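Long-range contacts in monosaccharide-transporting ATPase (PDB 5DTE), which probably serves as the periplasmic sugar-binding component of an ABC transporter and holds D-allose in this crystal: residues A[259-269]-A[300-311]; A[111-119]-A[129-137]. All blocks are in the same frame, centred on the assembly; numbering follows the deposited sequence.

Interaction 1: residues A[259-269]-A[300-311]; sequences VKQGKMQNTID and PVVVDKEQSKNY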
loop_
_atom_site.group_PDB
_atom_site.type_symbol
_atom_site.label_atom_id
_atom_site.label_comp_id
_atom_site.label_asym_id
_atom_site.label_seq_id
_atom_site.Cartn_x
_atom_site.Cartn_y
_atom_site.Cartn_z
ATOM N N VAL A 259 -7.707 -6.887 14.885
ATOM C CA VAL A 259 -8.385 -5.692 15.365
ATOM C C VAL A 259 -9.634 -6.060 16.149
ATOM O O VAL A 259 -9.901 -5.475 17.198
ATOM C CB VAL A 259 -8.760 -4.759 14.209
ATOM C CG1 VAL A 259 -9.716 -3.701 14.680
ATOM C CG2 VAL A 259 -7.499 -4.148 13.606
ATOM N N LYS A 260 -10.382 -7.042 15.649
ATOM C CA LYS A 260 -11.557 -7.539 16.361
ATOM C C LYS A 260 -11.187 -8.080 17.734
ATOM O O LYS A 260 -11.818 -7.738 18.730
ATOM C CB LYS A 260 -12.262 -8.634 15.566
ATOM C CG LYS A 260 -13.464 -8.172 14.785
ATOM C CD LYS A 260 -13.838 -9.205 13.763
ATOM C CE LYS A 260 -14.345 -8.554 12.516
ATOM N NZ LYS A 260 -14.576 -9.576 11.450
ATOM N N GLN A 261 -10.158 -8.921 17.781
ATOM C CA GLN A 261 -9.759 -9.573 19.023
ATOM C C GLN A 261 -9.091 -8.608 20.014
ATOM O O GLN A 261 -8.968 -8.911 21.207
ATOM C CB GLN A 261 -8.815 -10.740 18.735
ATOM C CG GLN A 261 -9.256 -11.677 17.618
ATOM C CD GLN A 261 -8.166 -12.689 17.260
ATOM O OE1 GLN A 261 -8.035 -13.103 16.103
ATOM N NE2 GLN A 261 -7.379 -13.092 18.261
ATOM N N GLY A 262 -8.668 -7.447 19.520
ATOM C CA GLY A 262 -7.968 -6.474 20.343
ATOM C C GLY A 262 -6.452 -6.574 20.240
ATOM O O GLY A 262 -5.731 -5.747 20.801
ATOM N N LYS A 263 -5.960 -7.587 19.525
ATOM C CA LYS A 263 -4.521 -7.776 19.335
ATOM C C LYS A 263 -3.896 -6.562 18.619
ATOM O O LYS A 263 -2.707 -6.262 18.797
ATOM C CB LYS A 263 -4.244 -9.054 18.542
ATOM C CG LYS A 263 -4.618 -10.365 19.237
ATOM C CD LYS A 263 -3.954 -11.579 18.551
ATOM C CE LYS A 263 -4.309 -12.909 19.215
ATOM N NZ LYS A 263 -3.908 -13.021 20.658
ATOM N N MET A 264 -4.710 -5.876 17.812
ATOM C CA MET A 264 -4.318 -4.629 17.150
ATOM C C MET A 264 -5.234 -3.459 17.494
ATOM O O MET A 264 -6.405 -3.640 17.813
ATOM C CB MET A 264 -4.303 -4.797 15.636
ATOM C CG MET A 264 -3.092 -5.515 15.083
ATOM S SD MET A 264 -2.940 -5.006 13.373
ATOM C CE MET A 264 -2.355 -6.529 12.669
ATOM N N GLN A 265 -4.690 -2.250 17.412
ATOM C CA GLN A 265 -5.462 -1.050 17.664
ATOM C C GLN A 265 -6.263 -0.666 16.435
ATOM O O GLN A 265 -7.480 -0.503 16.495
ATOM C CB GLN A 265 -4.555 0.099 18.064
ATOM C CG GLN A 265 -5.254 1.439 17.992
ATOM C CD GLN A 265 -6.395 1.539 18.980
ATOM O OE1 GLN A 265 -6.352 0.942 20.066
ATOM N NE2 GLN A 265 -7.425 2.296 18.613
ATOM N N ASN A 266 -5.563 -0.529 15.316
ATOM C CA ASN A 266 -6.198 -0.207 14.053
ATOM C C ASN A 266 -5.359 -0.623 12.868
ATOM O O ASN A 266 -4.161 -0.868 12.996
ATOM C CB ASN A 266 -6.464 1.288 13.970
ATOM C CG ASN A 266 -5.212 2.075 13.662
ATOM O OD1 ASN A 266 -4.848 2.266 12.494
ATOM N ND2 ASN A 266 -4.538 2.535 14.706
ATOM N N THR A 267 -6.004 -0.689 11.707
ATOM C CA THR A 267 -5.321 -0.739 10.416
ATOM C C THR A 267 -6.104 0.186 9.525
ATOM O O THR A 267 -7.215 0.569 9.892
ATOM C CB THR A 267 -5.275 -2.151 9.824
ATOM O OG1 THR A 267 -4.324 -2.194 8.755
ATOM C CG2 THR A 267 -6.631 -2.550 9.297
ATOM N N ILE A 268 -5.539 0.579 8.385
ATOM C CA ILE A 268 -6.270 1.420 7.422
ATOM C C ILE A 268 -6.700 0.571 6.237
ATOM O O ILE A 268 -5.842 0.038 5.533
ATOM C CB ILE A 268 -5.426 2.608 6.908
ATOM C CG1 ILE A 268 -5.257 3.691 7.982
ATOM C CG2 ILE A 268 -6.057 3.224 5.658
ATOM C CD1 ILE A 268 -6.397 4.724 8.036
ATOM N N ASP A 269 -8.012 0.412 6.041
ATOM C CA ASP A 269 -8.503 -0.297 4.870
ATOM C C ASP A 269 -8.341 0.621 3.678
ATOM O O ASP A 269 -8.961 1.683 3.582
ATOM C CB ASP A 269 -9.962 -0.755 5.014
ATOM C CG ASP A 269 -10.400 -1.699 3.869
ATOM O OD1 ASP A 269 -9.526 -2.182 3.109
ATOM O OD2 ASP A 269 -11.617 -1.972 3.736
ATOM N N PRO A 300 -9.996 5.979 2.302
ATOM C CA PRO A 300 -9.652 4.882 3.213
ATOM C C PRO A 300 -10.551 4.841 4.437
ATOM O O PRO A 300 -11.150 5.855 4.775
ATOM C CB PRO A 300 -8.212 5.208 3.614
ATOM C CG PRO A 300 -8.137 6.692 3.496
ATOM C CD PRO A 300 -8.969 7.034 2.307
ATOM N N VAL A 301 -10.644 3.683 5.084
ATOM C CA VAL A 301 -11.402 3.561 6.321
ATOM C C VAL A 301 -10.430 3.310 7.454
ATOM O O VAL A 301 -9.500 2.528 7.293
ATOM C CB VAL A 301 -12.429 2.399 6.289
ATOM C CG1 VAL A 301 -13.483 2.609 7.336
ATOM C CG2 VAL A 301 -13.069 2.268 4.920
ATOM N N VAL A 302 -10.642 3.979 8.589
ATOM C CA VAL A 302 -9.925 3.674 9.836
ATOM C C VAL A 302 -10.608 2.541 10.602
ATOM O O VAL A 302 -11.690 2.732 11.149
ATOM C CB VAL A 302 -9.836 4.892 10.761
ATOM C CG1 VAL A 302 -9.113 4.514 12.021
ATOM C CG2 VAL A 302 -9.109 6.025 10.073
ATOM N N VAL A 303 -9.981 1.365 10.636
ATOM C CA VAL A 303 -10.627 0.171 11.174
ATOM C C VAL A 303 -10.170 -0.176 12.592
ATOM O O VAL A 303 -9.099 -0.747 12.805
ATOM C CB VAL A 303 -10.388 -1.039 10.271
ATOM C CG1 VAL A 303 -11.073 -2.254 10.843
ATOM C CG2 VAL A 303 -10.914 -0.765 8.921
ATOM N N ASP A 304 -11.003 0.177 13.559
ATOM C CA ASP A 304 -10.737 -0.104 14.954
ATOM C C ASP A 304 -11.936 -0.857 15.495
ATOM O O ASP A 304 -12.920 -1.034 14.775
ATOM C CB ASP A 304 -10.470 1.182 15.742
ATOM C CG ASP A 304 -11.589 2.218 15.604
ATOM O OD1 ASP A 304 -12.663 1.879 15.051
ATOM O OD2 ASP A 304 -11.396 3.376 16.063
ATOM N N LYS A 305 -11.868 -1.274 16.757
ATOM C CA LYS A 305 -12.796 -2.272 17.294
ATOM C C LYS A 305 -14.297 -1.951 17.098
ATOM O O LYS A 305 -15.110 -2.868 16.985
ATOM C CB LYS A 305 -12.484 -2.501 18.781
ATOM C CG LYS A 305 -13.403 -3.461 19.500
ATOM C CD LYS A 305 -13.273 -4.894 18.994
ATOM C CE LYS A 305 -14.410 -5.768 19.554
ATOM N NZ LYS A 305 -14.432 -7.183 19.064
ATOM N N GLU A 306 -14.685 -0.681 17.020
ATOM C CA GLU A 306 -16.118 -0.413 16.832
ATOM C C GLU A 306 -16.507 -0.337 15.349
ATOM O O GLU A 306 -17.664 -0.572 14.988
ATOM C CB GLU A 306 -16.562 0.862 17.574
ATOM C CG GLU A 306 -17.885 0.649 18.361
ATOM C CD GLU A 306 -18.080 1.596 19.545
ATOM O OE1 GLU A 306 -17.674 2.774 19.451
ATOM O OE2 GLU A 306 -18.645 1.159 20.576
ATOM N N GLN A 307 -15.539 -0.022 14.496
ATOM C CA GLN A 307 -15.741 -0.070 13.051
ATOM C C GLN A 307 -15.464 -1.498 12.604
ATOM O O GLN A 307 -15.807 -1.919 11.495
ATOM C CB GLN A 307 -14.824 0.937 12.347
ATOM C CG GLN A 307 -14.748 0.829 10.823
ATOM C CD GLN A 307 -15.975 1.377 10.116
ATOM O OE1 GLN A 307 -16.471 0.776 9.161
ATOM N NE2 GLN A 307 -16.456 2.533 10.563
ATOM N N SER A 308 -14.843 -2.253 13.500
ATOM C CA SER A 308 -14.559 -3.653 13.248
ATOM C C SER A 308 -15.859 -4.447 13.164
ATOM O O SER A 308 -15.921 -5.527 12.564
ATOM C CB SER A 308 -13.666 -4.205 14.350
ATOM O OG SER A 308 -13.080 -5.421 13.944
ATOM N N LYS A 309 -16.900 -3.885 13.775
ATOM C CA LYS A 309 -18.209 -4.515 13.862
ATOM C C LYS A 309 -18.786 -4.699 12.467
ATOM O O LYS A 309 -19.613 -5.591 12.253
ATOM C CB LYS A 309 -19.135 -3.683 14.760
ATOM C CG LYS A 309 -18.513 -3.411 16.141
ATOM C CD LYS A 309 -19.524 -3.064 17.228
ATOM C CE LYS A 309 -18.915 -3.311 18.617
ATOM N NZ LYS A 309 -19.793 -2.904 19.764
ATOM N N ASN A 310 -18.294 -3.883 11.525
ATOM C CA ASN A 310 -18.729 -3.883 10.125
ATOM C C ASN A 310 -17.938 -4.818 9.206
ATOM O O ASN A 310 -18.379 -5.143 8.098
ATOM C CB ASN A 310 -18.667 -2.456 9.568
ATOM C CG ASN A 310 -19.458 -1.459 10.416
ATOM O OD1 ASN A 310 -19.597 -1.631 11.623
ATOM N ND2 ASN A 310 -19.992 -0.426 9.779
ATOM N N TYR A 311 -16.768 -5.247 9.669
ATOM C CA TYR A 311 -15.895 -6.122 8.891
ATOM C C TYR A 311 -15.986 -7.586 9.357
ATOM O O TYR A 311 -17.068 -8.126 9.629
ATOM C CB TYR A 311 -14.442 -5.624 8.972
ATOM C CG TYR A 311 -14.152 -4.403 8.122
ATOM C CD1 TYR A 311 -13.428 -4.510 6.944
ATOM C CD2 TYR A 311 -14.616 -3.146 8.489
ATOM C CE1 TYR A 311 -13.167 -3.396 6.149
ATOM C CE2 TYR A 311 -14.364 -2.027 7.702
ATOM C CZ TYR A 311 -13.637 -2.156 6.531
ATOM O OH TYR A 311 -13.378 -1.053 5.740
ATOM O OXT TYR A 311 -14.969 -8.281 9.467
#

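Interaction 2: residues A[111-119]-A[129-137]; sequences PIIDLDVRL and LKFNYVGVD. With ALL (beta-D-allopyranose), chain E.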
loop_
_atom_site.group_PDB
_atom_site.type_symbol
_atom_site.label_atom_id
_atom_site.label_comp_id
_atom_site.label_asym_id
_atom_site.label_seq_id
_atom_site.Cartn_x
_atom_site.Cartn_y
_atom_site.Cartn_z
ATOM N N PRO A 111 -4.008 2.789 -23.780
ATOM C CA PRO A 111 -4.255 3.394 -22.467
ATOM C C PRO A 111 -3.585 2.612 -21.336
ATOM O O PRO A 111 -3.414 1.395 -21.432
ATOM C CB PRO A 111 -5.780 3.350 -22.330
ATOM C CG PRO A 111 -6.317 2.855 -23.655
ATOM C CD PRO A 111 -5.195 2.854 -24.641
ATOM N N ILE A 112 -3.210 3.308 -20.271
ATOM C CA ILE A 112 -2.422 2.684 -19.239
ATOM C C ILE A 112 -2.629 3.387 -17.900
ATOM O O ILE A 112 -2.503 4.602 -17.787
ATOM C CB ILE A 112 -0.921 2.677 -19.640
ATOM C CG1 ILE A 112 -0.071 1.990 -18.571
ATOM C CG2 ILE A 112 -0.403 4.083 -19.916
ATOM C CD1 ILE A 112 1.350 1.697 -19.021
ATOM N N ILE A 113 -2.963 2.598 -16.891
ATOM C CA ILE A 113 -3.296 3.104 -15.564
ATOM C C ILE A 113 -2.202 2.801 -14.559
ATOM O O ILE A 113 -1.854 1.647 -14.331
ATOM C CB ILE A 113 -4.624 2.491 -15.014
ATOM C CG1 ILE A 113 -5.789 2.763 -15.965
ATOM C CG2 ILE A 113 -4.928 3.036 -13.637
ATOM C CD1 ILE A 113 -5.745 4.156 -16.613
ATOM N N ASP A 114 -1.676 3.844 -13.942
ATOM C CA ASP A 114 -0.689 3.681 -12.895
ATOM C C ASP A 114 -1.409 3.418 -11.552
ATOM O O ASP A 114 -1.986 4.327 -10.952
ATOM C CB ASP A 114 0.208 4.925 -12.864
ATOM C CG ASP A 114 0.988 5.068 -11.575
ATOM O OD1 ASP A 114 1.409 4.033 -11.025
ATOM O OD2 ASP A 114 1.174 6.221 -11.110
ATOM N N LEU A 115 -1.385 2.163 -11.100
ATOM C CA LEU A 115 -2.054 1.757 -9.855
ATOM C C LEU A 115 -1.082 1.702 -8.675
ATOM O O LEU A 115 0.096 1.432 -8.868
ATOM C CB LEU A 115 -2.733 0.387 -10.038
ATOM C CG LEU A 115 -3.483 -0.308 -8.892
ATOM C CD1 LEU A 115 -4.720 0.480 -8.489
ATOM C CD2 LEU A 115 -3.889 -1.724 -9.288
ATOM N N ASP A 116 -1.591 1.986 -7.474
ATOM C CA ASP A 116 -0.881 1.861 -6.176
ATOM C C ASP A 116 0.295 2.818 -5.928
ATOM O O ASP A 116 0.182 3.759 -5.135
ATOM C CB ASP A 116 -0.368 0.424 -5.968
ATOM C CG ASP A 116 0.186 0.193 -4.556
ATOM O OD1 ASP A 116 -0.427 0.684 -3.576
ATOM O OD2 ASP A 116 1.235 -0.478 -4.426
ATOM N N VAL A 117 1.430 2.537 -6.563
ATOM C CA VAL A 117 2.639 3.332 -6.391
ATOM C C VAL A 117 2.675 4.442 -7.441
ATOM O O VAL A 117 2.534 4.181 -8.631
ATOM C CB VAL A 117 3.895 2.442 -6.477
ATOM C CG1 VAL A 117 5.162 3.284 -6.554
ATOM C CG2 VAL A 117 3.944 1.460 -5.285
ATOM N N ARG A 118 2.827 5.687 -6.997
ATOM C CA ARG A 118 2.681 6.825 -7.904
ATOM C C ARG A 118 4.002 7.241 -8.527
ATOM O O ARG A 118 5.007 7.441 -7.814
ATOM C CB ARG A 118 2.056 8.016 -7.181
ATOM C CG ARG A 118 1.634 9.148 -8.112
ATOM C CD ARG A 118 0.949 10.291 -7.343
ATOM N NE ARG A 118 1.127 11.588 -7.996
ATOM C CZ ARG A 118 0.417 12.007 -9.041
ATOM N NH1 ARG A 118 0.658 13.199 -9.577
ATOM N NH2 ARG A 118 -0.529 11.234 -9.559
ATOM N N LEU A 119 3.986 7.367 -9.860
ATOM C CA LEU A 119 5.148 7.822 -10.631
ATOM C C LEU A 119 5.557 9.264 -10.251
ATOM O O LEU A 119 4.714 10.091 -9.902
ATOM C CB LEU A 119 4.873 7.740 -12.142
ATOM C CG LEU A 119 4.502 6.432 -12.866
ATOM C CD1 LEU A 119 4.464 6.658 -14.371
ATOM C CD2 LEU A 119 5.428 5.281 -12.540
ATOM N N LEU A 129 5.250 13.588 -20.374
ATOM C CA LEU A 129 4.350 12.470 -20.138
ATOM C C LEU A 129 3.070 12.847 -19.397
ATOM O O LEU A 129 3.114 13.434 -18.316
ATOM C CB LEU A 129 5.076 11.387 -19.351
ATOM C CG LEU A 129 4.226 10.158 -19.044
ATOM C CD1 LEU A 129 3.977 9.367 -20.323
ATOM C CD2 LEU A 129 4.904 9.299 -17.981
ATOM N N LYS A 130 1.929 12.503 -19.990
ATOM C CA LYS A 130 0.652 12.556 -19.292
ATOM C C LYS A 130 0.298 11.145 -18.838
ATOM O O LYS A 130 0.241 10.221 -19.660
ATOM C CB LYS A 130 -0.451 13.118 -20.183
ATOM C CG LYS A 130 -0.110 14.416 -20.906
ATOM C CD LYS A 130 0.587 15.447 -20.029
ATOM C CE LYS A 130 0.970 16.671 -20.857
ATOM N NZ LYS A 130 1.879 17.620 -20.155
ATOM N N PHE A 131 0.086 10.970 -17.538
ATOM C CA PHE A 131 -0.222 9.650 -17.007
ATOM C C PHE A 131 -1.312 9.724 -15.956
ATOM O O PHE A 131 -1.539 10.770 -15.358
ATOM C CB PHE A 131 1.028 9.011 -16.420
ATOM C CG PHE A 131 1.395 9.532 -15.060
ATOM C CD1 PHE A 131 1.151 8.776 -13.920
ATOM C CD2 PHE A 131 1.983 10.774 -14.914
ATOM C CE1 PHE A 131 1.490 9.254 -12.655
ATOM C CE2 PHE A 131 2.325 11.250 -13.658
ATOM C CZ PHE A 131 2.077 10.488 -12.525
ATOM N N ASN A 132 -1.985 8.605 -15.723
ATOM C CA ASN A 132 -3.158 8.601 -14.861
ATOM C C ASN A 132 -3.000 7.629 -13.698
ATOM O O ASN A 132 -2.750 6.447 -13.922
ATOM C CB ASN A 132 -4.393 8.248 -15.689
ATOM C CG ASN A 132 -4.505 9.083 -16.957
ATOM O OD1 ASN A 132 -5.063 10.184 -16.946
ATOM N ND2 ASN A 132 -3.963 8.564 -18.060
ATOM N N TYR A 133 -3.140 8.123 -12.465
ATOM C CA TYR A 133 -2.956 7.297 -11.257
ATOM C C TYR A 133 -4.278 6.962 -10.580
ATOM O O TYR A 133 -5.269 7.686 -10.723
ATOM C CB TYR A 133 -2.014 8.008 -10.263
ATOM C CG TYR A 133 -1.854 7.419 -8.839
ATOM C CD1 TYR A 133 -1.045 6.305 -8.589
ATOM C CD2 TYR A 133 -2.460 8.037 -7.737
ATOM C CE1 TYR A 133 -0.879 5.803 -7.289
ATOM C CE2 TYR A 133 -2.302 7.548 -6.449
ATOM C CZ TYR A 133 -1.511 6.433 -6.217
ATOM O OH TYR A 133 -1.373 5.963 -4.905
ATOM N N VAL A 134 -4.280 5.840 -9.866
ATOM C CA VAL A 134 -5.369 5.461 -8.968
ATOM C C VAL A 134 -4.775 4.872 -7.689
ATOM O O VAL A 134 -4.025 3.894 -7.770
ATOM C CB VAL A 134 -6.314 4.424 -9.608
ATOM C CG1 VAL A 134 -7.312 3.883 -8.570
ATOM C CG2 VAL A 134 -7.030 5.017 -10.788
ATOM N N GLY A 135 -5.095 5.457 -6.526
ATOM C CA GLY A 135 -4.633 4.913 -5.250
ATOM C C GLY A 135 -5.299 5.445 -3.995
ATOM O O GLY A 135 -6.527 5.463 -3.887
ATOM N N VAL A 136 -4.470 5.834 -3.031
ATOM C CA VAL A 136 -4.890 6.576 -1.837
ATOM C C VAL A 136 -3.821 7.606 -1.437
ATOM O O VAL A 136 -2.672 7.538 -1.882
ATOM C CB VAL A 136 -5.173 5.663 -0.596
ATOM C CG1 VAL A 136 -6.516 4.974 -0.720
ATOM C CG2 VAL A 136 -4.046 4.662 -0.342
ATOM N N ASP A 137 -4.216 8.579 -0.622
ATOM C CA ASP A 137 -3.254 9.458 0.025
ATOM C C ASP A 137 -2.606 8.665 1.149
ATOM O O ASP A 137 -3.223 8.444 2.188
ATOM C CB ASP A 137 -3.941 10.721 0.561
ATOM C CG ASP A 137 -3.014 11.919 0.613
ATOM O OD1 ASP A 137 -1.842 11.745 0.986
ATOM O OD2 ASP A 137 -3.456 13.036 0.268
HETATM C C1 ALL E . 2.345 -0.832 -0.899
HETATM C C2 ALL E . 0.851 -1.094 -0.879
HETATM C C3 ALL E . 0.461 -2.064 0.174
HETATM C C4 ALL E . 1.338 -3.276 0.193
HETATM C C5 ALL E . 2.776 -2.817 0.360
HETATM C C6 ALL E . 3.744 -3.931 0.594
HETATM O O1 ALL E . 2.714 -0.123 -2.017
HETATM O O2 ALL E . 0.192 0.160 -0.601
HETATM O O3 ALL E . 0.577 -1.411 1.476
HETATM O O4 ALL E . 0.957 -4.144 1.271
HETATM O O5 ALL E . 3.136 -2.098 -0.855
HETATM O O6 ALL E . 3.923 -4.651 -0.607
#

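Interaction 1: residues A[259-269]-A[300-311]
Asp269 turns its carboxylate anti to the backbone N (chi1 -171°), and this carries OD2 to Tyr311 at the C terminus. Tyr311 OH donates to Asp269 OD2 at 2.8 Å. It meets the anti lone pair. OD2 lies at the ring edge, near its plane, while the carboxylate plane is turned 74° from the ring. Lys305 bends at chi2 (67°), which folds its chain back so that Lys305 NZ reaches the carbonyl O of Lys260 at 2.7 Å. That carbonyl belongs to the last turn of a helix. The model also puts Lys260 NZ beside Tyr311 OXT, implausibly close, so this salt bridge is doubtful in detail.

Strands 267-269 and 301-303 form a two-stranded antiparallel ribbon. It ends right before Gln270 of the allose pocket and joins that strand to the C-terminal tail, in a fold consistent with a two-lobed periplasmic sugar-binding protein. Thr267 and Val303 form a hydrogen-bonded pair, with Val303 N to Thr267 O at 3.0 Å. Asp269 and Val301 form the next one. Ile268 and Val302 make the non-hydrogen-bonded pair between them, and Ile268 CD1 touches Val302 CG2 at 3.6 Å. Ile268 CG2 lies against CB of Pro300. Val259 CG1 packs against the Val303 carbonyl O at 3.6 Å.

Thr267 OG1 bonds to Asp225, and Gln265 NE2 to Asn148 of helix 138-152. Ile256 of helix 253-261 touches both Val303 and Tyr311. Backbone bonds from Gln265 and Asn266 reach strand 245-247 and Gly248.

Interaction 2: residues A[111-119]-A[129-137]
Tyr133 OH donates to the carbonyl O of Asp116 at 2.7 Å, from above the carbonyl plane. The same carbonyl also accepts from Asn170. The Asp116 side chain leaves the backbone away from 129-137, and its carboxylate binds the sugar. Asp116 OD2 accepts a hydrogen bond from O1 of the allose at 2.8 Å, and OD1 accepts one from O2. The strand neighbour thus fixes the backbone of a ligand-binding residue.

Strands 112-115 and 132-135, joined by helix 121-126, form a parallel beta-alpha-beta unit. Asp116 and Val117 follow the first strand into the allose pocket. Asp114 N bonds to Asn132 O at 2.8 Å, Val134 N to Asp114 O, and Asp116 N to Val134 O. Asp114 OD2 accepts the N-H of Leu119 on its syn side, 34° out of the carboxylate plane, which ties the loop back to the strand. OD2 also lies at the edge of the Phe131 ring.

Arg118 CB sits over one face of the Tyr133 ring, 3.9 Å from the centroid, as a CH-pi contact; Gly135 N lies over the opposite face. The extended Arg118 chain (chi1 -169°) crosses Tyr133 to set the guanidinium face against Phe131 CZ. Leu119 CB makes an off-centre CH-pi contact with Phe131.

On the other face of the sheet, Ile113 CG2 meets Val134 CG2, and helix 272-287 covers Val134. On the Asp114 face, Phe102 of helix 99-105 packs on Asp114 and Leu119. Within the six-stranded sheet, strand 87-90 flanks 112-115, and 295-297 flanks 132-135.

From the N terminus, interaction 2 comes first. It closes a short beta-alpha-beta crossover in which helix 121-126 links two neighbouring parallel strands of the six-stranded sheet. The chain then builds the four-stranded sheet before interaction 1 opens at 259-269. Interaction 1 closes a longer loop that holds helix 272-287 and strand 295-297, and its second segment ends at the C terminus. The contacts are in series and neither nest nor cross. Their centres lie about 28 Å apart, on opposite sides of the chain's centre. Helix 272-287, inside the loop of interaction 1, returns to pack on interaction 2, and strand 295-297 joins its sheet beside 132-135.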